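Local coordinates for protein cyclopropane mycolic acid synthase 3 (PDB 1L1E) that probably catalyses S-adenosylmethionine-dependent conversion of a double bond in alpha mycolic acids into a cyclopropane ring at the proximal position, at residues Leu60-Gly65 with Tyr86-Val91; Glu121-Phe126 with His148-Val153; Phe220-Val225 with Asp281-Glu286. One frame throughout, in Å; residues are numbered along the deposited sequence.

Contact 1 of 3, residues Leu60-Gly65 with Tyr86-Val91; sequences LNLEPG and YDVNVV
Leu-62 meets the phenol ring of Tyr-86 obliquely, near its root: Leu-62 CD1 touches Tyr-86 CB at 3.9 Å, the side chains crossing at about a right angle. The ring's far end is tied elsewhere, by a weak hydrogen bond from its hydroxyl to Asp-54, so an amphipathic tyrosine suits this half-covered place. The other methyl of Leu-62 rests against Val-88, with CD2 to CG1 at 4.0 Å. Val-88 turns CG1 this way because that branch stands beside its own backbone N (chi1 -60°), and the same methyl comes within 3.5 Å of Glu-63 O.

The carboxylate of Asp-87 flanks the ring of Pro-64, Asp-87 OD2 lying 3.7 Å from Pro-64 CB. Asn-89 brings its amide nitrogen near Gly-65 O, but the angle is poor for a hydrogen bond; its OD1 is instead held by Ser-115 N, and ND2 bonds weakly to Met-66 O.

One direct backbone bond and a water bridge add polar links. Gly-65 N donates to Asp-87 O at 3.2 Å, while a water donates to both Leu-62 O and Tyr-86 O. Arg-114 NE is also hydrogen-bonded to Asp-87 O. Glycine suits its place at Gly-65, where phi 95° would press any CB against the carbonyl O of Pro-64.

Helix 77-86 has just ended here, and the chain turns through the positive phi of Asp-87. The contact joins the loops at the N-terminal ends of the two parallel strands of the beta-alpha-beta unit 67-71, 77-86, 89-94 of the Rossmann-like methyltransferase fold.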
loop_
_atom_site.group_PDB
_atom_site.type_symbol
_atom_site.label_atom_id
_atom_site.label_comp_id
_atom_site.label_asym_id
_atom_site.label_seq_id
_atom_site.Cartn_x
_atom_site.Cartn_y
_atom_site.Cartn_z
ATOM N N LEU A 60 -7.932 13.135 -3.152
ATOM C CA LEU A 60 -9.087 12.707 -3.935
ATOM C C LEU A 60 -10.249 13.701 -3.854
ATOM O O LEU A 60 -11.328 13.456 -4.401
ATOM C CB LEU A 60 -9.537 11.319 -3.463
ATOM C CG LEU A 60 -8.448 10.245 -3.530
ATOM C CD1 LEU A 60 -8.982 8.899 -3.050
ATOM C CD2 LEU A 60 -7.964 10.132 -4.955
ATOM N N ASN A 61 -10.016 14.822 -3.176
ATOM C CA ASN A 61 -11.019 15.872 -3.010
ATOM C C ASN A 61 -12.419 15.285 -2.759
ATOM O O ASN A 61 -13.400 15.628 -3.425
ATOM C CB ASN A 61 -10.991 16.796 -4.237
ATOM C CG ASN A 61 -9.641 17.491 -4.405
ATOM O OD1 ASN A 61 -9.305 17.980 -5.488
ATOM N ND2 ASN A 61 -8.859 17.540 -3.323
ATOM N N LEU A 62 -12.479 14.391 -1.777
ATOM C CA LEU A 62 -13.711 13.720 -1.383
ATOM C C LEU A 62 -14.812 14.660 -0.889
ATOM O O LEU A 62 -14.563 15.594 -0.118
ATOM C CB LEU A 62 -13.413 12.691 -0.288
ATOM C CG LEU A 62 -12.650 11.429 -0.695
ATOM C CD1 LEU A 62 -12.292 10.637 0.545
ATOM C CD2 LEU A 62 -13.510 10.583 -1.638
ATOM N N GLU A 63 -16.034 14.404 -1.342
ATOM C CA GLU A 63 -17.188 15.197 -0.938
ATOM C C GLU A 63 -18.199 14.220 -0.344
ATOM O O GLU A 63 -18.290 13.070 -0.783
ATOM C CB GLU A 63 -17.796 15.908 -2.142
ATOM C CG GLU A 63 -16.821 16.788 -2.916
ATOM C CD GLU A 63 -16.369 18.007 -2.138
ATOM O OE1 GLU A 63 -15.604 18.818 -2.703
ATOM O OE2 GLU A 63 -16.774 18.160 -0.966
ATOM N N PRO A 64 -18.971 14.662 0.663
ATOM C CA PRO A 64 -19.963 13.789 1.295
ATOM C C PRO A 64 -20.929 13.144 0.302
ATOM O O PRO A 64 -21.435 13.799 -0.601
ATOM C CB PRO A 64 -20.678 14.724 2.272
ATOM C CG PRO A 64 -19.591 15.680 2.667
ATOM C CD PRO A 64 -18.923 15.975 1.330
ATOM N N GLY A 65 -21.169 11.850 0.467
ATOM C CA GLY A 65 -22.094 11.184 -0.422
ATOM C C GLY A 65 -21.470 10.479 -1.609
ATOM O O GLY A 65 -22.163 9.716 -2.285
ATOM N N TYR A 86 -14.407 11.743 6.221
ATOM C CA TYR A 86 -14.857 12.377 4.992
ATOM C C TYR A 86 -16.320 12.114 4.645
ATOM O O TYR A 86 -16.848 12.686 3.700
ATOM C CB TYR A 86 -13.935 11.960 3.837
ATOM C CG TYR A 86 -12.467 12.260 4.118
ATOM C CD1 TYR A 86 -11.705 11.417 4.936
ATOM C CD2 TYR A 86 -11.856 13.403 3.602
ATOM C CE1 TYR A 86 -10.367 11.709 5.232
ATOM C CE2 TYR A 86 -10.511 13.707 3.894
ATOM C CZ TYR A 86 -9.783 12.855 4.706
ATOM O OH TYR A 86 -8.470 13.146 4.995
ATOM N N ASP A 87 -16.967 11.242 5.408
ATOM C CA ASP A 87 -18.383 10.934 5.214
ATOM C C ASP A 87 -18.766 10.440 3.811
ATOM O O ASP A 87 -19.734 10.921 3.210
ATOM C CB ASP A 87 -19.211 12.170 5.593
ATOM C CG ASP A 87 -20.694 11.892 5.637
ATOM O OD1 ASP A 87 -21.068 10.748 5.968
ATOM O OD2 ASP A 87 -21.487 12.819 5.355
ATOM N N VAL A 88 -18.012 9.475 3.292
ATOM C CA VAL A 88 -18.293 8.924 1.972
ATOM C C VAL A 88 -18.679 7.460 2.072
ATOM O O VAL A 88 -18.462 6.826 3.101
ATOM C CB VAL A 88 -17.061 9.037 1.032
ATOM C CG1 VAL A 88 -16.679 10.482 0.859
ATOM C CG2 VAL A 88 -15.875 8.227 1.594
ATOM N N ASN A 89 -19.272 6.938 1.000
ATOM C CA ASN A 89 -19.661 5.533 0.911
ATOM C C ASN A 89 -18.392 4.841 0.416
ATOM O O ASN A 89 -17.588 5.466 -0.283
ATOM C CB ASN A 89 -20.780 5.354 -0.126
ATOM C CG ASN A 89 -21.988 6.228 0.161
ATOM O OD1 ASN A 89 -22.736 5.989 1.119
ATOM N ND2 ASN A 89 -22.179 7.254 -0.661
ATOM N N VAL A 90 -18.204 3.573 0.767
ATOM C CA VAL A 90 -17.001 2.866 0.340
ATOM C C VAL A 90 -17.222 1.436 -0.159
ATOM O O VAL A 90 -18.277 0.835 0.039
ATOM C CB VAL A 90 -15.938 2.812 1.490
ATOM C CG1 VAL A 90 -15.588 4.220 1.949
ATOM C CG2 VAL A 90 -16.464 2.008 2.663
ATOM N N VAL A 91 -16.195 0.911 -0.821
ATOM C CA VAL A 91 -16.190 -0.450 -1.343
ATOM C C VAL A 91 -14.712 -0.821 -1.396
ATOM O O VAL A 91 -13.889 -0.045 -1.889
ATOM C CB VAL A 91 -16.775 -0.545 -2.773
ATOM C CG1 VAL A 91 -16.695 -1.982 -3.270
ATOM C CG2 VAL A 91 -18.220 -0.082 -2.790
HETATM O O HOH W 1 -15.921 15.252 2.402
#

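Contact 2 of 3, residues Glu121-Phe126 with His148-Val153; sequences EGWEKF and HHFFEV. With SAH (S-adenosyl-L-homocysteine), chain D.
Trp-123 lies between Phe-150 of helix 147-157 and the side chain of its own neighbour, Glu-124. Its CG sits between the backbone N and the carbonyl carbon (chi1 51°), which swings the indole toward the helix. Phe-150 presents a ring edge to the five-membered part, CD1 lying 3.8 Å from Trp-123 CD2, with the planes 75° apart. Phe-150 CB adds a CH-pi contact, 3.9 Å from the centroid of the six-membered ring. The indole edge in turn points at the face of His-149 in an offset edge-to-face pair, where Trp-123 CZ3 and His-149 CD2 approach to 3.3 Å. The bond from His-149 ND1 to Glu-152 OE1 (3.3 Å), close to the ring plane, helps fix the rotation of the imidazole. Val-153 finishes the surround: CG2 touches the indole rim, and CG1 packs on the carbonyl oxygens of Trp-123 and Phe-126.

The indole face opposite Phe-150 carries the carboxyl carbon of Glu-124. This side chain is nearly eclipsed at its first torsion (22°) and bends again at the second, a costly shape that folds it back toward the adenine of S-adenosylhomocysteine. There OE2 accepts from SAH N6 at 3.2 Å, while OE1 forms a salt bridge with Arg-146. Gly-122 suits the fold-back, since a side chain there would collide with OE2. Adenine N1 accepts from the backbone, Trp-123 N to SAH N1 at 3.2 Å, so N1 and N6, the Watson-Crick edge of the adenine, both have protein partners.

The cluster fastens the loop after strand 116-120 to helix 147-157. Ile-71 of strand 67-71 touches both Trp-123 and Phe-150, Phe-142 meets the rings of both, and Phe-126 reaches across to strands 67-71 and 89-94.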
loop_
_atom_site.group_PDB
_atom_site.type_symbol
_atom_site.label_atom_id
_atom_site.label_comp_id
_atom_site.label_asym_id
_atom_site.label_seq_id
_atom_site.Cartn_x
_atom_site.Cartn_y
_atom_site.Cartn_z
ATOM N N GLU A 121 -12.203 -10.336 -4.016
ATOM C CA GLU A 121 -11.980 -10.509 -5.450
ATOM C C GLU A 121 -10.954 -9.487 -5.931
ATOM O O GLU A 121 -10.777 -8.445 -5.303
ATOM C CB GLU A 121 -13.293 -10.305 -6.218
ATOM C CG GLU A 121 -13.690 -8.837 -6.356
ATOM C CD GLU A 121 -15.053 -8.640 -6.990
ATOM O OE1 GLU A 121 -15.357 -7.493 -7.379
ATOM O OE2 GLU A 121 -15.820 -9.623 -7.092
ATOM N N GLY A 122 -10.309 -9.772 -7.060
ATOM C CA GLY A 122 -9.313 -8.855 -7.595
ATOM C C GLY A 122 -9.934 -7.702 -8.364
ATOM O O GLY A 122 -11.115 -7.739 -8.691
ATOM N N TRP A 123 -9.144 -6.665 -8.639
ATOM C CA TRP A 123 -9.634 -5.515 -9.379
ATOM C C TRP A 123 -10.074 -5.916 -10.786
ATOM O O TRP A 123 -10.820 -5.185 -11.453
ATOM C CB TRP A 123 -8.548 -4.442 -9.462
ATOM C CG TRP A 123 -7.231 -4.968 -9.950
ATOM C CD1 TRP A 123 -6.151 -5.326 -9.189
ATOM C CD2 TRP A 123 -6.862 -5.217 -11.311
ATOM N NE1 TRP A 123 -5.134 -5.779 -9.993
ATOM C CE2 TRP A 123 -5.543 -5.725 -11.301
ATOM C CE3 TRP A 123 -7.519 -5.061 -12.539
ATOM C CZ2 TRP A 123 -4.867 -6.081 -12.475
ATOM C CZ3 TRP A 123 -6.841 -5.416 -13.713
ATOM C CH2 TRP A 123 -5.529 -5.920 -13.666
ATOM N N GLU A 124 -9.606 -7.076 -11.240
ATOM C CA GLU A 124 -9.972 -7.568 -12.568
ATOM C C GLU A 124 -11.469 -7.835 -12.703
ATOM O O GLU A 124 -12.027 -7.717 -13.796
ATOM C CB GLU A 124 -9.216 -8.853 -12.900
ATOM C CG GLU A 124 -8.702 -9.616 -11.698
ATOM C CD GLU A 124 -7.499 -8.930 -11.084
ATOM O OE1 GLU A 124 -6.664 -8.432 -11.867
ATOM O OE2 GLU A 124 -7.376 -8.891 -9.845
ATOM N N LYS A 125 -12.121 -8.189 -11.600
ATOM C CA LYS A 125 -13.548 -8.487 -11.648
ATOM C C LYS A 125 -14.483 -7.339 -11.282
ATOM O O LYS A 125 -15.701 -7.474 -11.398
ATOM C CB LYS A 125 -13.863 -9.684 -10.756
ATOM C CG LYS A 125 -13.141 -10.959 -11.153
ATOM C CD LYS A 125 -13.720 -12.151 -10.407
ATOM C CE LYS A 125 -13.068 -13.451 -10.839
ATOM N NZ LYS A 125 -13.761 -14.617 -10.229
ATOM N N PHE A 126 -13.925 -6.219 -10.842
ATOM C CA PHE A 126 -14.738 -5.069 -10.460
ATOM C C PHE A 126 -15.065 -4.178 -11.658
ATOM O O PHE A 126 -14.173 -3.752 -12.383
ATOM C CB PHE A 126 -14.014 -4.246 -9.399
ATOM C CG PHE A 126 -14.839 -3.130 -8.843
ATOM C CD1 PHE A 126 -15.696 -3.351 -7.774
ATOM C CD2 PHE A 126 -14.780 -1.862 -9.408
ATOM C CE1 PHE A 126 -16.484 -2.326 -7.269
ATOM C CE2 PHE A 126 -15.565 -0.830 -8.912
ATOM C CZ PHE A 126 -16.419 -1.064 -7.842
ATOM N N HIS A 148 -1.329 -2.701 -17.965
ATOM C CA HIS A 148 -2.267 -2.059 -18.876
ATOM C C HIS A 148 -3.710 -2.316 -18.492
ATOM O O HIS A 148 -4.549 -1.421 -18.565
ATOM C CB HIS A 148 -2.089 -2.525 -20.321
ATOM C CG HIS A 148 -3.178 -2.037 -21.226
ATOM N ND1 HIS A 148 -3.214 -0.752 -21.720
ATOM C CD2 HIS A 148 -4.315 -2.637 -21.656
ATOM C CE1 HIS A 148 -4.324 -0.580 -22.416
ATOM N NE2 HIS A 148 -5.009 -1.710 -22.391
ATOM N N HIS A 149 -3.996 -3.553 -18.107
ATOM C CA HIS A 149 -5.349 -3.949 -17.731
ATOM C C HIS A 149 -5.833 -3.151 -16.511
ATOM O O HIS A 149 -6.943 -2.622 -16.499
ATOM C CB HIS A 149 -5.372 -5.457 -17.449
ATOM C CG HIS A 149 -6.747 -6.024 -17.290
ATOM N ND1 HIS A 149 -7.849 -5.500 -17.931
ATOM C CD2 HIS A 149 -7.198 -7.077 -16.567
ATOM C CE1 HIS A 149 -8.920 -6.201 -17.606
ATOM N NE2 HIS A 149 -8.552 -7.163 -16.779
ATOM N N PHE A 150 -4.978 -3.058 -15.500
ATOM C CA PHE A 150 -5.300 -2.318 -14.288
ATOM C C PHE A 150 -5.674 -0.872 -14.603
ATOM O O PHE A 150 -6.705 -0.369 -14.160
ATOM C CB PHE A 150 -4.102 -2.342 -13.339
ATOM C CG PHE A 150 -4.256 -1.452 -12.147
ATOM C CD1 PHE A 150 -5.142 -1.782 -11.125
ATOM C CD2 PHE A 150 -3.502 -0.282 -12.036
ATOM C CE1 PHE A 150 -5.277 -0.966 -9.999
ATOM C CE2 PHE A 150 -3.626 0.547 -10.912
ATOM C CZ PHE A 150 -4.512 0.205 -9.893
ATOM N N PHE A 151 -4.839 -0.194 -15.373
ATOM C CA PHE A 151 -5.133 1.182 -15.700
ATOM C C PHE A 151 -6.366 1.332 -16.587
ATOM O O PHE A 151 -7.091 2.312 -16.467
ATOM C CB PHE A 151 -3.895 1.849 -16.297
ATOM C CG PHE A 151 -2.836 2.145 -15.263
ATOM C CD1 PHE A 151 -1.597 1.503 -15.295
ATOM C CD2 PHE A 151 -3.100 3.039 -14.225
ATOM C CE1 PHE A 151 -0.643 1.746 -14.318
ATOM C CE2 PHE A 151 -2.147 3.290 -13.236
ATOM C CZ PHE A 151 -0.918 2.643 -13.282
ATOM N N GLU A 152 -6.618 0.356 -17.458
ATOM C CA GLU A 152 -7.804 0.410 -18.306
ATOM C C GLU A 152 -9.064 0.259 -17.443
ATOM O O GLU A 152 -10.049 0.966 -17.643
ATOM C CB GLU A 152 -7.775 -0.706 -19.360
ATOM C CG GLU A 152 -9.159 -1.161 -19.808
ATOM C CD GLU A 152 -9.131 -2.391 -20.705
ATOM O OE1 GLU A 152 -8.447 -3.384 -20.357
ATOM O OE2 GLU A 152 -9.808 -2.369 -21.755
ATOM N N VAL A 153 -9.029 -0.670 -16.493
ATOM C CA VAL A 153 -10.172 -0.907 -15.614
ATOM C C VAL A 153 -10.443 0.267 -14.670
ATOM O O VAL A 153 -11.592 0.677 -14.505
ATOM C CB VAL A 153 -9.976 -2.183 -14.760
ATOM C CG1 VAL A 153 -11.148 -2.364 -13.812
ATOM C CG2 VAL A 153 -9.838 -3.395 -15.659
HETATM N N SAH D . -3.909 -0.970 1.432
HETATM C CA SAH D . -3.771 -1.652 2.721
HETATM C CB SAH D . -3.193 -3.071 2.528
HETATM C CG SAH D . -1.852 -3.171 1.795
HETATM S SD SAH D . -1.248 -4.856 1.617
HETATM C C SAH D . -2.853 -0.853 3.662
HETATM O O SAH D . -2.391 0.216 3.252
HETATM O OXT SAH D . -2.588 -1.323 4.778
HETATM C "C5'" SAH D . -1.778 -5.241 -0.086
HETATM C "C4'" SAH D . -3.294 -5.369 -0.281
HETATM O "O4'" SAH D . -3.672 -5.403 -1.687
HETATM C "C3'" SAH D . -3.876 -6.649 0.315
HETATM O "O3'" SAH D . -5.173 -6.322 0.866
HETATM C "C2'" SAH D . -3.992 -7.567 -0.871
HETATM O "O2'" SAH D . -4.887 -8.654 -0.623
HETATM C "C1'" SAH D . -4.447 -6.605 -1.927
HETATM N N9 SAH D . -4.258 -7.078 -3.316
HETATM C C8 SAH D . -3.170 -7.602 -3.939
HETATM N N7 SAH D . -3.297 -7.921 -5.185
HETATM C C5 SAH D . -4.617 -7.579 -5.449
HETATM C C6 SAH D . -5.440 -7.653 -6.621
HETATM N N6 SAH D . -4.996 -8.125 -7.796
HETATM N N1 SAH D . -6.747 -7.214 -6.520
HETATM C C2 SAH D . -7.202 -6.732 -5.337
HETATM N N3 SAH D . -6.523 -6.613 -4.178
HETATM C C4 SAH D . -5.224 -7.061 -4.305
#

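Contact 3 of 3, residues Phe220-Val225 with Asp281-Glu286; sequences FRVTAV and DQFTLE
Thr-223 and Ala-224 both stand opposite Thr-284, a classic beta bulge that puts one extra residue into the outer strand. Thr-223 makes it by leaving extended geometry, with psi at -12°. Its N donates only weakly to Thr-284 O, whereas Thr-284 N returns a nearly straight bond to Ala-224 O at 2.9 Å. Arg-221 and Glu-286 form an ordinary hydrogen-bonded pair. The small methyl of Ala-224 fits beside Thr-284, CB lying 3.7 Å from OG1.

Antiparallel strand 279-286 is inserted here between strands 163-170 and 221-227, the last of them outermost in the chain. This order, with a reversed seventh strand between the fifth and sixth, is the hallmark of the class I methyltransferase sheet.

On one face Val-222 and Phe-283 meet His-212 and Val-211 of helix 208-216, and Leu-285 meets Phe-151 of helix 147-157. Beta-branched valines suit extended strands: Val-222 CG2 and Leu-285 CD2, side by side, are tight at 3.4 Å, and Val-225 lies beside Phe-283, CG1 to CE2 at 3.9 Å. Phe-220 takes Leu-285 CB over one face, 4.2 Å from its centroid, while Glu-286 O lies at its edge.

Arg-221, Glu-286 and Thr-284 make the other face largely polar. Arg-221 bends at chi3 (-62°) to bring NH2 within 3.2 Å of Glu-286 OE1, a salt bridge that matches opposite charges across the strands. NH2 comes from above the carboxylate plane, the guanidinium and carboxylate planes being 77° apart, and also bonds weakly to Lys-287 O. Glu-286 OE2 leans on Thr-223 CG2 at 3.4 Å.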
loop_
_atom_site.group_PDB
_atom_site.type_symbol
_atom_site.label_atom_id
_atom_site.label_comp_id
_atom_site.label_asym_id
_atom_site.label_seq_id
_atom_site.Cartn_x
_atom_site.Cartn_y
_atom_site.Cartn_z
ATOM N N PHE A 220 -5.020 8.603 -18.587
ATOM C CA PHE A 220 -4.710 9.270 -17.329
ATOM C C PHE A 220 -3.654 10.348 -17.463
ATOM O O PHE A 220 -2.687 10.226 -18.225
ATOM C CB PHE A 220 -4.220 8.266 -16.280
ATOM C CG PHE A 220 -5.317 7.562 -15.528
ATOM C CD1 PHE A 220 -5.278 6.183 -15.358
ATOM C CD2 PHE A 220 -6.339 8.284 -14.912
ATOM C CE1 PHE A 220 -6.238 5.529 -14.576
ATOM C CE2 PHE A 220 -7.297 7.643 -14.131
ATOM C CZ PHE A 220 -7.244 6.255 -13.962
ATOM N N ARG A 221 -3.855 11.415 -16.705
ATOM C CA ARG A 221 -2.906 12.506 -16.655
ATOM C C ARG A 221 -2.318 12.445 -15.242
ATOM O O ARG A 221 -3.058 12.462 -14.253
ATOM C CB ARG A 221 -3.619 13.840 -16.888
ATOM C CG ARG A 221 -4.153 14.012 -18.312
ATOM C CD ARG A 221 -5.017 15.254 -18.458
ATOM N NE ARG A 221 -6.199 15.198 -17.604
ATOM C CZ ARG A 221 -6.406 16.005 -16.567
ATOM N NH1 ARG A 221 -5.511 16.934 -16.256
ATOM N NH2 ARG A 221 -7.508 15.883 -15.835
ATOM N N VAL A 222 -0.997 12.333 -15.145
ATOM C CA VAL A 222 -0.337 12.291 -13.851
ATOM C C VAL A 222 -0.153 13.734 -13.417
ATOM O O VAL A 222 0.796 14.398 -13.834
ATOM C CB VAL A 222 1.038 11.617 -13.947
ATOM C CG1 VAL A 222 1.708 11.608 -12.583
ATOM C CG2 VAL A 222 0.878 10.209 -14.489
ATOM N N THR A 223 -1.060 14.214 -12.574
ATOM C CA THR A 223 -1.018 15.601 -12.116
ATOM C C THR A 223 -0.178 15.898 -10.869
ATOM O O THR A 223 0.079 17.067 -10.552
ATOM C CB THR A 223 -2.445 16.132 -11.878
ATOM O OG1 THR A 223 -3.114 15.290 -10.932
ATOM C CG2 THR A 223 -3.236 16.137 -13.190
ATOM N N ALA A 224 0.242 14.854 -10.162
ATOM C CA ALA A 224 1.050 15.034 -8.964
ATOM C C ALA A 224 1.803 13.767 -8.563
ATOM O O ALA A 224 1.333 12.645 -8.782
ATOM C CB ALA A 224 0.160 15.504 -7.798
ATOM N N VAL A 225 2.990 13.952 -8.001
ATOM C CA VAL A 225 3.797 12.831 -7.527
ATOM C C VAL A 225 4.500 13.285 -6.253
ATOM O O VAL A 225 5.002 14.408 -6.178
ATOM C CB VAL A 225 4.886 12.397 -8.534
ATOM C CG1 VAL A 225 5.438 11.035 -8.119
ATOM C CG2 VAL A 225 4.324 12.344 -9.937
ATOM N N ASP A 281 6.327 6.203 -3.963
ATOM C CA ASP A 281 5.680 7.371 -4.535
ATOM C C ASP A 281 4.155 7.298 -4.497
ATOM O O ASP A 281 3.564 6.215 -4.539
ATOM C CB ASP A 281 6.102 7.539 -5.997
ATOM C CG ASP A 281 7.441 8.266 -6.165
ATOM O OD1 ASP A 281 8.140 8.516 -5.166
ATOM O OD2 ASP A 281 7.794 8.578 -7.322
ATOM N N GLN A 282 3.531 8.466 -4.422
ATOM C CA GLN A 282 2.086 8.561 -4.447
ATOM C C GLN A 282 1.806 9.323 -5.735
ATOM O O GLN A 282 2.228 10.476 -5.889
ATOM C CB GLN A 282 1.543 9.353 -3.247
ATOM C CG GLN A 282 1.654 8.665 -1.874
ATOM C CD GLN A 282 0.611 9.189 -0.875
ATOM O OE1 GLN A 282 0.158 10.332 -0.978
ATOM N NE2 GLN A 282 0.232 8.355 0.092
ATOM N N PHE A 283 1.119 8.669 -6.668
ATOM C CA PHE A 283 0.784 9.285 -7.942
ATOM C C PHE A 283 -0.670 9.700 -7.955
ATOM O O PHE A 283 -1.557 8.893 -7.675
ATOM C CB PHE A 283 0.989 8.311 -9.109
ATOM C CG PHE A 283 2.392 7.788 -9.244
ATOM C CD1 PHE A 283 2.804 6.679 -8.524
ATOM C CD2 PHE A 283 3.289 8.386 -10.129
ATOM C CE1 PHE A 283 4.092 6.159 -8.682
ATOM C CE2 PHE A 283 4.575 7.876 -10.295
ATOM C CZ PHE A 283 4.978 6.760 -9.573
ATOM N N THR A 284 -0.920 10.961 -8.272
ATOM C CA THR A 284 -2.280 11.421 -8.366
ATOM C C THR A 284 -2.572 11.403 -9.859
ATOM O O THR A 284 -1.886 12.060 -10.645
ATOM C CB THR A 284 -2.450 12.842 -7.810
ATOM O OG1 THR A 284 -2.049 12.869 -6.430
ATOM C CG2 THR A 284 -3.915 13.264 -7.912
ATOM N N LEU A 285 -3.572 10.626 -10.245
ATOM C CA LEU A 285 -3.939 10.509 -11.650
ATOM C C LEU A 285 -5.373 10.977 -11.894
ATOM O O LEU A 285 -6.304 10.538 -11.218
ATOM C CB LEU A 285 -3.793 9.055 -12.092
ATOM C CG LEU A 285 -2.533 8.339 -11.605
ATOM C CD1 LEU A 285 -2.612 6.886 -12.003
ATOM C CD2 LEU A 285 -1.296 8.993 -12.177
ATOM N N GLU A 286 -5.544 11.870 -12.861
ATOM C CA GLU A 286 -6.868 12.387 -13.191
ATOM C C GLU A 286 -7.360 11.820 -14.520
ATOM O O GLU A 286 -6.610 11.768 -15.495
ATOM C CB GLU A 286 -6.840 13.910 -13.266
ATOM C CG GLU A 286 -6.697 14.589 -11.913
ATOM C CD GLU A 286 -6.857 16.089 -12.006
ATOM O OE1 GLU A 286 -7.815 16.531 -12.667
ATOM O OE2 GLU A 286 -6.034 16.823 -11.421
#

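Overall arrangement
All three contacts belong to one seven-stranded sheet and its flanking helices. Contact 2 touches both of the others. It meets contact 1 through Val-91 CG1 and Phe-126 CE1, 4.0 Å apart, although the two centres are about 21 Å apart. It meets contact 3 where Phe-151 CE2 approaches Leu-285 CD1 at 3.8 Å. Contacts 1 and 3 do not meet, their nearest atoms being about 6 Å apart. Of the three, contact 2 is the one that bonds to the bound S-adenosylhomocysteine. In contact 3 the side chain of Gln-282 stays about 9 Å from it, and contact 1 adjoins strand 67-71, whose C-terminal end runs into the loop where Gly-72 O and Gly-74 N bond to the ligand.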